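Local coordinates for isochorismatase family protein family (Burkholderia thailandensis, PDB 3TXY), which is of unknown function but belongs to the isochorismatase-like cysteine hydrolase family and is therefore probably a hydrolase, at residues I134-E146 with A168-L180. Sequence-based numbering, arbitrary orientation.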
ATOM      1  N   ILE A 134      -6.785  -4.616  12.425  1.00 10.58           N
ATOM      2  CA  ILE A 134      -5.602  -4.092  13.088  1.00 10.90           C
ATOM      3  C   ILE A 134      -4.379  -4.433  12.210  1.00 10.78           C
ATOM      4  O   ILE A 134      -4.338  -5.550  11.685  1.00 10.77           O
ATOM      5  CB  ILE A 134      -5.410  -4.783  14.478  1.00 11.44           C
ATOM      6  CG1 ILE A 134      -6.683  -4.689  15.337  1.00 11.68           C
ATOM      7  CG2 ILE A 134      -4.183  -4.224  15.183  1.00 12.03           C
ATOM      8  CD1 ILE A 134      -6.724  -5.751  16.427  1.00 12.04           C
ATOM      9  N   ALA A 135      -3.386  -3.544  12.007  1.00 10.85           N
ATOM     10  CA  ALA A 135      -3.391  -2.129  12.383  1.00 11.03           C
ATOM     11  C   ALA A 135      -3.868  -1.275  11.205  1.00 10.83           C
ATOM     12  O   ALA A 135      -3.663  -1.610  10.050  1.00 10.62           O
ATOM     13  CB  ALA A 135      -1.996  -1.681  12.807  1.00 11.44           C
ATOM     14  N   THR A 136      -4.500  -0.158  11.521  1.00 10.98           N
ATOM     15  CA  THR A 136      -5.043   0.761  10.522  1.00 11.06           C
ATOM     16  C   THR A 136      -4.044   1.064   9.420  1.00 11.37           C
ATOM     17  O   THR A 136      -4.367   0.935   8.240  1.00 11.25           O
ATOM     18  CB  THR A 136      -5.476   2.081  11.181  1.00 11.38           C
ATOM     19  OG1 THR A 136      -6.301   1.777  12.321  1.00 11.24           O
ATOM     20  CG2 THR A 136      -6.265   2.939  10.195  1.00 11.44           C
ATOM     21  N   ASN A 137      -2.832   1.443   9.804  1.00  8.76           N
ATOM     22  CA  ASN A 137      -1.815   1.840   8.835  1.00  9.00           C
ATOM     23  C   ASN A 137      -1.024   0.715   8.195  1.00  9.31           C
ATOM     24  O   ASN A 137      -0.219   0.970   7.311  1.00  9.57           O
ATOM     25  CB  ASN A 137      -0.798   2.805   9.457  1.00  9.31           C
ATOM     26  CG  ASN A 137      -1.436   3.851  10.312  1.00  9.53           C
ATOM     27  OD1 ASN A 137      -1.931   3.539  11.408  1.00  9.78           O
ATOM     28  ND2 ASN A 137      -1.416   5.103   9.849  1.00  9.55           N
ATOM     29  N   ILE A 138      -1.174  -0.518   8.669  1.00  9.63           N
ATOM     30  CA  ILE A 138      -0.314  -1.590   8.200  1.00 10.11           C
ATOM     31  C   ILE A 138      -1.159  -2.573   7.378  1.00  9.90           C
ATOM     32  O   ILE A 138      -1.369  -2.340   6.192  1.00  9.81           O
ATOM     33  CB  ILE A 138       0.445  -2.237   9.383  1.00 10.74           C
ATOM     34  CG1 ILE A 138       1.272  -1.185  10.131  1.00 11.05           C
ATOM     35  CG2 ILE A 138       1.287  -3.423   8.923  1.00 11.19           C
ATOM     36  CD1 ILE A 138       2.360  -0.475   9.319  1.00 11.25           C
ATOM     37  N   GLY A 139      -1.693  -3.623   8.001  1.00 10.00           N
ATOM     38  CA  GLY A 139      -2.480  -4.617   7.279  1.00  9.83           C
ATOM     39  C   GLY A 139      -3.760  -4.060   6.682  1.00  9.35           C
ATOM     40  O   GLY A 139      -4.133  -4.413   5.555  1.00  9.19           O
ATOM     41  N   VAL A 140      -4.446  -3.196   7.428  1.00  9.14           N
ATOM     42  CA  VAL A 140      -5.672  -2.579   6.919  1.00  8.84           C
ATOM     43  C   VAL A 140      -5.346  -1.703   5.704  1.00  8.72           C
ATOM     44  O   VAL A 140      -5.915  -1.884   4.626  1.00  8.67           O
ATOM     45  CB  VAL A 140      -6.399  -1.767   7.997  1.00  8.83           C
ATOM     46  CG1 VAL A 140      -7.551  -0.959   7.368  1.00  8.70           C
ATOM     47  CG2 VAL A 140      -6.869  -2.702   9.125  1.00  9.22           C
ATOM     48  N   GLU A 141      -4.399  -0.785   5.862  1.00  8.87           N
ATOM     49  CA  GLU A 141      -4.093   0.165   4.788  1.00  8.89           C
ATOM     50  C   GLU A 141      -3.544  -0.507   3.530  1.00  8.78           C
ATOM     51  O   GLU A 141      -3.919  -0.153   2.413  1.00  8.62           O
ATOM     52  CB  GLU A 141      -3.128   1.237   5.271  1.00  8.99           C
ATOM     53  CG  GLU A 141      -2.761   2.241   4.181  1.00  9.17           C
ATOM     54  CD  GLU A 141      -2.130   3.499   4.735  1.00  9.49           C
ATOM     55  OE1 GLU A 141      -2.316   3.779   5.946  1.00  9.70           O
ATOM     56  OE2 GLU A 141      -1.451   4.210   3.953  1.00  9.71           O
ATOM     57  N   SER A 142      -2.633  -1.471   3.694  1.00  9.12           N
ATOM     58  CA  SER A 142      -2.070  -2.181   2.539  1.00  9.22           C
ATOM     59  C   SER A 142      -3.164  -2.918   1.761  1.00  9.13           C
ATOM     60  O   SER A 142      -3.164  -2.930   0.522  1.00  9.23           O
ATOM     61  CB  SER A 142      -0.986  -3.159   2.970  1.00  9.54           C
ATOM     62  OG  SER A 142       0.246  -2.496   3.241  1.00  9.78           O
ATOM     63  N   THR A 143      -4.103  -3.518   2.489  1.00  8.86           N
ATOM     64  CA  THR A 143      -5.228  -4.187   1.851  1.00  8.73           C
ATOM     65  C   THR A 143      -6.115  -3.161   1.137  1.00  8.51           C
ATOM     66  O   THR A 143      -6.553  -3.398  -0.006  1.00  8.44           O
ATOM     67  CB  THR A 143      -6.057  -4.975   2.898  1.00  8.79           C
ATOM     68  OG1 THR A 143      -5.199  -5.912   3.581  1.00  8.90           O
ATOM     69  CG2 THR A 143      -7.221  -5.712   2.223  1.00  8.86           C
ATOM     70  N   ALA A 144      -6.361  -2.029   1.805  1.00  8.46           N
ATOM     71  CA  ALA A 144      -7.176  -0.937   1.256  1.00  8.45           C
ATOM     72  C   ALA A 144      -6.558  -0.380  -0.045  1.00  8.73           C
ATOM     73  O   ALA A 144      -7.241  -0.232  -1.066  1.00  8.83           O
ATOM     74  CB  ALA A 144      -7.327   0.179   2.291  1.00  8.35           C
ATOM     75  N   ARG A 145      -5.264  -0.085   0.007  1.00  8.98           N
ATOM     76  CA  ARG A 145      -4.553   0.392  -1.166  1.00  9.33           C
ATOM     77  C   ARG A 145      -4.624  -0.574  -2.352  1.00  9.61           C
ATOM     78  O   ARG A 145      -4.889  -0.179  -3.477  1.00  9.69           O
ATOM     79  CB  ARG A 145      -3.098   0.645  -0.804  1.00  9.44           C
ATOM     80  CG  ARG A 145      -2.901   1.931  -0.017  1.00  9.43           C
ATOM     81  CD  ARG A 145      -1.429   2.100   0.343  1.00  9.61           C
ATOM     82  NE  ARG A 145      -1.175   3.298   1.139  1.00  9.73           N
ATOM     83  CZ  ARG A 145      -0.596   4.419   0.708  1.00  9.90           C
ATOM     84  NH1 ARG A 145      -0.162   4.541  -0.542  1.00 10.17           N
ATOM     85  NH2 ARG A 145      -0.435   5.421   1.563  1.00 10.07           N
ATOM     86  N   GLU A 146      -4.385  -1.852  -2.090  1.00  9.92           N
ATOM     87  CA  GLU A 146      -4.415  -2.846  -3.145  1.00 10.40           C
ATOM     88  C   GLU A 146      -5.835  -3.071  -3.674  1.00  9.96           C
ATOM     89  O   GLU A 146      -6.018  -3.280  -4.858  1.00  9.91           O
ATOM     90  CB  GLU A 146      -3.780  -4.155  -2.663  1.00 11.24           C
ATOM     91  CG  GLU A 146      -3.684  -5.188  -3.770  1.00 12.41           C
ATOM     92  CD  GLU A 146      -2.589  -6.239  -3.562  1.00 13.26           C
ATOM     93  OE1 GLU A 146      -2.407  -7.041  -4.494  1.00 15.76           O
ATOM     94  OE2 GLU A 146      -1.917  -6.282  -2.506  1.00 14.23           O
ATOM     95  N   ALA A 168      -1.445   8.470  14.105  1.00 14.32           N
ATOM     96  CA  ALA A 168      -1.431   7.524  12.975  1.00 13.63           C
ATOM     97  C   ALA A 168      -2.830   7.193  12.509  1.00 12.96           C
ATOM     98  O   ALA A 168      -3.099   7.133  11.314  1.00 12.58           O
ATOM     99  CB  ALA A 168      -0.690   6.252  13.337  1.00 13.44           C
ATOM    100  N   GLN A 169      -3.743   7.012  13.452  1.00 12.84           N
ATOM    101  CA  GLN A 169      -5.142   6.790  13.095  1.00 12.49           C
ATOM    102  C   GLN A 169      -5.655   7.943  12.261  1.00 12.56           C
ATOM    103  O   GLN A 169      -6.210   7.746  11.181  1.00 12.15           O
ATOM    104  CB  GLN A 169      -5.999   6.651  14.335  1.00 12.82           C
ATOM    105  CG  GLN A 169      -7.477   6.391  14.033  1.00 12.78           C
ATOM    106  CD  GLN A 169      -7.788   4.922  13.775  1.00 12.51           C
ATOM    107  OE1 GLN A 169      -6.883   4.119  13.544  1.00 12.24           O
ATOM    108  NE2 GLN A 169      -9.081   4.563  13.860  1.00 12.55           N
ATOM    109  N   THR A 170      -5.462   9.151  12.770  1.00 12.99           N
ATOM    110  CA  THR A 170      -5.947  10.336  12.092  1.00 13.32           C
ATOM    111  C   THR A 170      -5.326  10.517  10.723  1.00 13.29           C
ATOM    112  O   THR A 170      -6.032  10.851   9.777  1.00 13.36           O
ATOM    113  CB  THR A 170      -5.759  11.598  12.960  1.00 13.92           C
ATOM    114  OG1 THR A 170      -6.607  11.460  14.108  1.00 14.06           O
ATOM    115  CG2 THR A 170      -6.158  12.868  12.170  1.00 14.33           C
ATOM    116  N   PHE A 171      -4.023  10.288  10.613  1.00 13.29           N
ATOM    117  CA  PHE A 171      -3.357  10.395   9.323  1.00 13.41           C
ATOM    118  C   PHE A 171      -3.990   9.466   8.284  1.00 13.02           C
ATOM    119  O   PHE A 171      -4.326   9.895   7.203  1.00 13.09           O
ATOM    120  CB  PHE A 171      -1.865  10.097   9.428  1.00 13.59           C
ATOM    121  CG  PHE A 171      -1.143  10.386   8.166  1.00 13.98           C
ATOM    122  CD1 PHE A 171      -0.971   9.402   7.202  1.00 13.79           C
ATOM    123  CD2 PHE A 171      -0.703  11.675   7.899  1.00 14.61           C
ATOM    124  CE1 PHE A 171      -0.332   9.702   6.012  1.00 14.12           C
ATOM    125  CE2 PHE A 171      -0.057  11.974   6.710  1.00 15.14           C
ATOM    126  CZ  PHE A 171       0.120  10.983   5.767  1.00 14.61           C
ATOM    127  N   ALA A 172      -4.150   8.185   8.618  1.00 12.58           N
ATOM    128  CA  ALA A 172      -4.757   7.236   7.681  1.00 12.21           C
ATOM    129  C   ALA A 172      -6.196   7.648   7.348  1.00 12.34           C
ATOM    130  O   ALA A 172      -6.585   7.682   6.193  1.00 12.27           O
ATOM    131  CB  ALA A 172      -4.736   5.816   8.265  1.00 11.52           C
ATOM    132  N   LEU A 173      -6.997   7.972   8.364  1.00 12.77           N
ATOM    133  CA  LEU A 173      -8.419   8.228   8.139  1.00 13.05           C
ATOM    134  C   LEU A 173      -8.707   9.528   7.410  1.00 13.50           C
ATOM    135  O   LEU A 173      -9.731   9.643   6.738  1.00 13.27           O
ATOM    136  CB  LEU A 173      -9.205   8.207   9.462  1.00 13.59           C
ATOM    137  CG  LEU A 173      -9.332   6.881  10.214  1.00 13.68           C
ATOM    138  CD1 LEU A 173     -10.267   7.059  11.407  1.00 14.48           C
ATOM    139  CD2 LEU A 173      -9.813   5.747   9.325  1.00 13.87           C
ATOM    140  N   THR A 174      -7.819  10.510   7.548  1.00 14.00           N
ATOM    141  CA  THR A 174      -8.040  11.823   6.952  1.00 14.67           C
ATOM    142  C   THR A 174      -7.160  12.103   5.722  1.00 14.78           C
ATOM    143  O   THR A 174      -7.606  12.824   4.804  1.00 15.18           O
ATOM    144  CB  THR A 174      -7.862  12.946   7.993  1.00 15.23           C
ATOM    145  OG1 THR A 174      -6.477  13.042   8.386  1.00 15.39           O
ATOM    146  CG2 THR A 174      -8.740  12.679   9.213  1.00 15.28           C
ATOM    147  N   GLN A 175      -5.956  11.530   5.674  1.00 14.61           N
ATOM    148  CA  GLN A 175      -5.001  11.868   4.605  1.00 15.00           C
ATOM    149  C   GLN A 175      -4.905  10.809   3.490  1.00 13.87           C
ATOM    150  O   GLN A 175      -4.525  11.147   2.377  1.00 13.82           O
ATOM    151  CB  GLN A 175      -3.595  12.138   5.163  1.00 16.20           C
ATOM    152  CG  GLN A 175      -3.512  13.238   6.208  1.00 17.45           C
ATOM    153  CD  GLN A 175      -3.881  14.604   5.680  1.00 18.97           C
ATOM    154  OE1 GLN A 175      -3.379  15.049   4.638  1.00 20.43           O
ATOM    155  NE2 GLN A 175      -4.749  15.298   6.410  1.00 20.21           N
ATOM    156  N   ILE A 176      -5.229   9.554   3.796  1.00 12.53           N
ATOM    157  CA  ILE A 176      -5.088   8.463   2.837  1.00 11.76           C
ATOM    158  C   ILE A 176      -6.408   7.857   2.430  1.00 11.18           C
ATOM    159  O   ILE A 176      -6.722   7.823   1.276  1.00 11.19           O
ATOM    160  CB  ILE A 176      -4.202   7.306   3.363  1.00 11.21           C
ATOM    161  CG1 ILE A 176      -2.840   7.823   3.843  1.00 11.44           C
ATOM    162  CG2 ILE A 176      -4.028   6.256   2.264  1.00 10.85           C
ATOM    163  CD1 ILE A 176      -2.003   8.501   2.770  1.00 11.84           C
ATOM    164  N   PHE A 177      -7.163   7.332   3.382  1.00 10.94           N
ATOM    165  CA  PHE A 177      -8.348   6.558   3.050  1.00 10.77           C
ATOM    166  C   PHE A 177      -9.408   7.328   2.244  1.00 10.98           C
ATOM    167  O   PHE A 177     -10.021   6.744   1.355  1.00 10.68           O
ATOM    168  CB  PHE A 177      -8.965   5.954   4.297  1.00 10.79           C
ATOM    169  CG  PHE A 177      -8.107   4.912   4.970  1.00 10.68           C
ATOM    170  CD1 PHE A 177      -7.067   4.269   4.303  1.00 10.60           C
ATOM    171  CD2 PHE A 177      -8.397   4.532   6.269  1.00 10.74           C
ATOM    172  CE1 PHE A 177      -6.314   3.299   4.948  1.00 10.69           C
ATOM    173  CE2 PHE A 177      -7.649   3.573   6.911  1.00 10.79           C
ATOM    174  CZ  PHE A 177      -6.610   2.947   6.256  1.00 10.78           C
ATOM    175  N   PRO A 178      -9.632   8.622   2.555  1.00 11.39           N
ATOM    176  CA  PRO A 178     -10.612   9.378   1.747  1.00 11.95           C
ATOM    177  C   PRO A 178     -10.254   9.454   0.262  1.00 12.15           C
ATOM    178  O   PRO A 178     -11.142   9.688  -0.558  1.00 12.58           O
ATOM    179  CB  PRO A 178     -10.600  10.775   2.388  1.00 12.38           C
ATOM    180  CG  PRO A 178     -10.126  10.548   3.776  1.00 12.24           C
ATOM    181  CD  PRO A 178      -9.100   9.451   3.651  1.00 11.64           C
ATOM    182  N   LYS A 179      -8.980   9.255  -0.085  1.00 12.46           N
ATOM    183  CA  LYS A 179      -8.541   9.281  -1.475  1.00 12.89           C
ATOM    184  C   LYS A 179      -8.696   7.958  -2.239  1.00 12.52           C
ATOM    185  O   LYS A 179      -8.648   7.953  -3.498  1.00 13.22           O
ATOM    186  CB  LYS A 179      -7.094   9.752  -1.566  1.00 13.68           C
ATOM    187  CG  LYS A 179      -6.884  11.118  -0.946  1.00 14.61           C
ATOM    188  CD  LYS A 179      -5.426  11.433  -0.748  1.00 15.28           C
ATOM    189  CE  LYS A 179      -5.210  12.905  -0.394  1.00 16.38           C
ATOM    190  NZ  LYS A 179      -3.989  13.146   0.411  1.00 16.75           N
ATOM    191  N   LEU A 180      -8.876   6.863  -1.496  1.00 11.75           N
ATOM    192  CA  LEU A 180      -8.976   5.539  -2.086  1.00 11.32           C
ATOM    193  C   LEU A 180     -10.326   4.883  -1.765  1.00 11.20           C
ATOM    194  O   LEU A 180     -10.616   3.796  -2.243  1.00 11.30           O
ATOM    195  CB  LEU A 180      -7.774   4.666  -1.671  1.00 11.01           C
ATOM    196  CG  LEU A 180      -7.535   4.397  -0.189  1.00 10.73           C
ATOM    197  CD1 LEU A 180      -8.693   3.656   0.479  1.00 10.58           C
ATOM    198  CD2 LEU A 180      -6.215   3.640   0.057  1.00 10.67           C
TER
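F177 pushes its ring from helix 168-180 into a hole made by T136, V140, E141 and A144 on helix 136-146, a knob-into-hole fit between two helices only 21° from parallel. The two are successive helices lying over the parallel sheet of this alpha/beta fold; V156 and V183 from its strands also touch the knob. T136 O and E141 CB sit at the ring's edge, in its plane, while A172 CB, from the ring's own helix, lies over one face, toward the rim.

E141 is the side chain to follow. Its CB lies 3.8 Å from F177 CE1, and CG, anti to the backbone N (chi1 179°), stays beside the same ring edge. The extended chain then carries the carboxylate across to the second helix, its plane 76° from the ring. OE1 comes 3.9 Å from A172 CB. OE2 rests 3.7 Å from I176 CG2. R145 grips OE2 side-on in a salt bridge, with NE and NH2 both on that one oxygen and in the guanidinium plane. In the second subunit, R145 NH2 also bonds N137 O and NH1 bonds S142 OG.

At the N-terminal end the bonds run between the helices. T136 OG1 donates to Q169 OE1 at 2.7 Å, and N137 ND2 reaches A168 O from above the carbonyl plane, on the face opposite A172 N; T163 OG1 bonds N137 OD1.

The charged pair is thus buried at the dimer interface, with I176 against it. R145 would favour ionised E141, although E141 of the second subunit packs nearby and would pull the other way; the side-on grip probably helps hold the guanidinium for its intersubunit bonds.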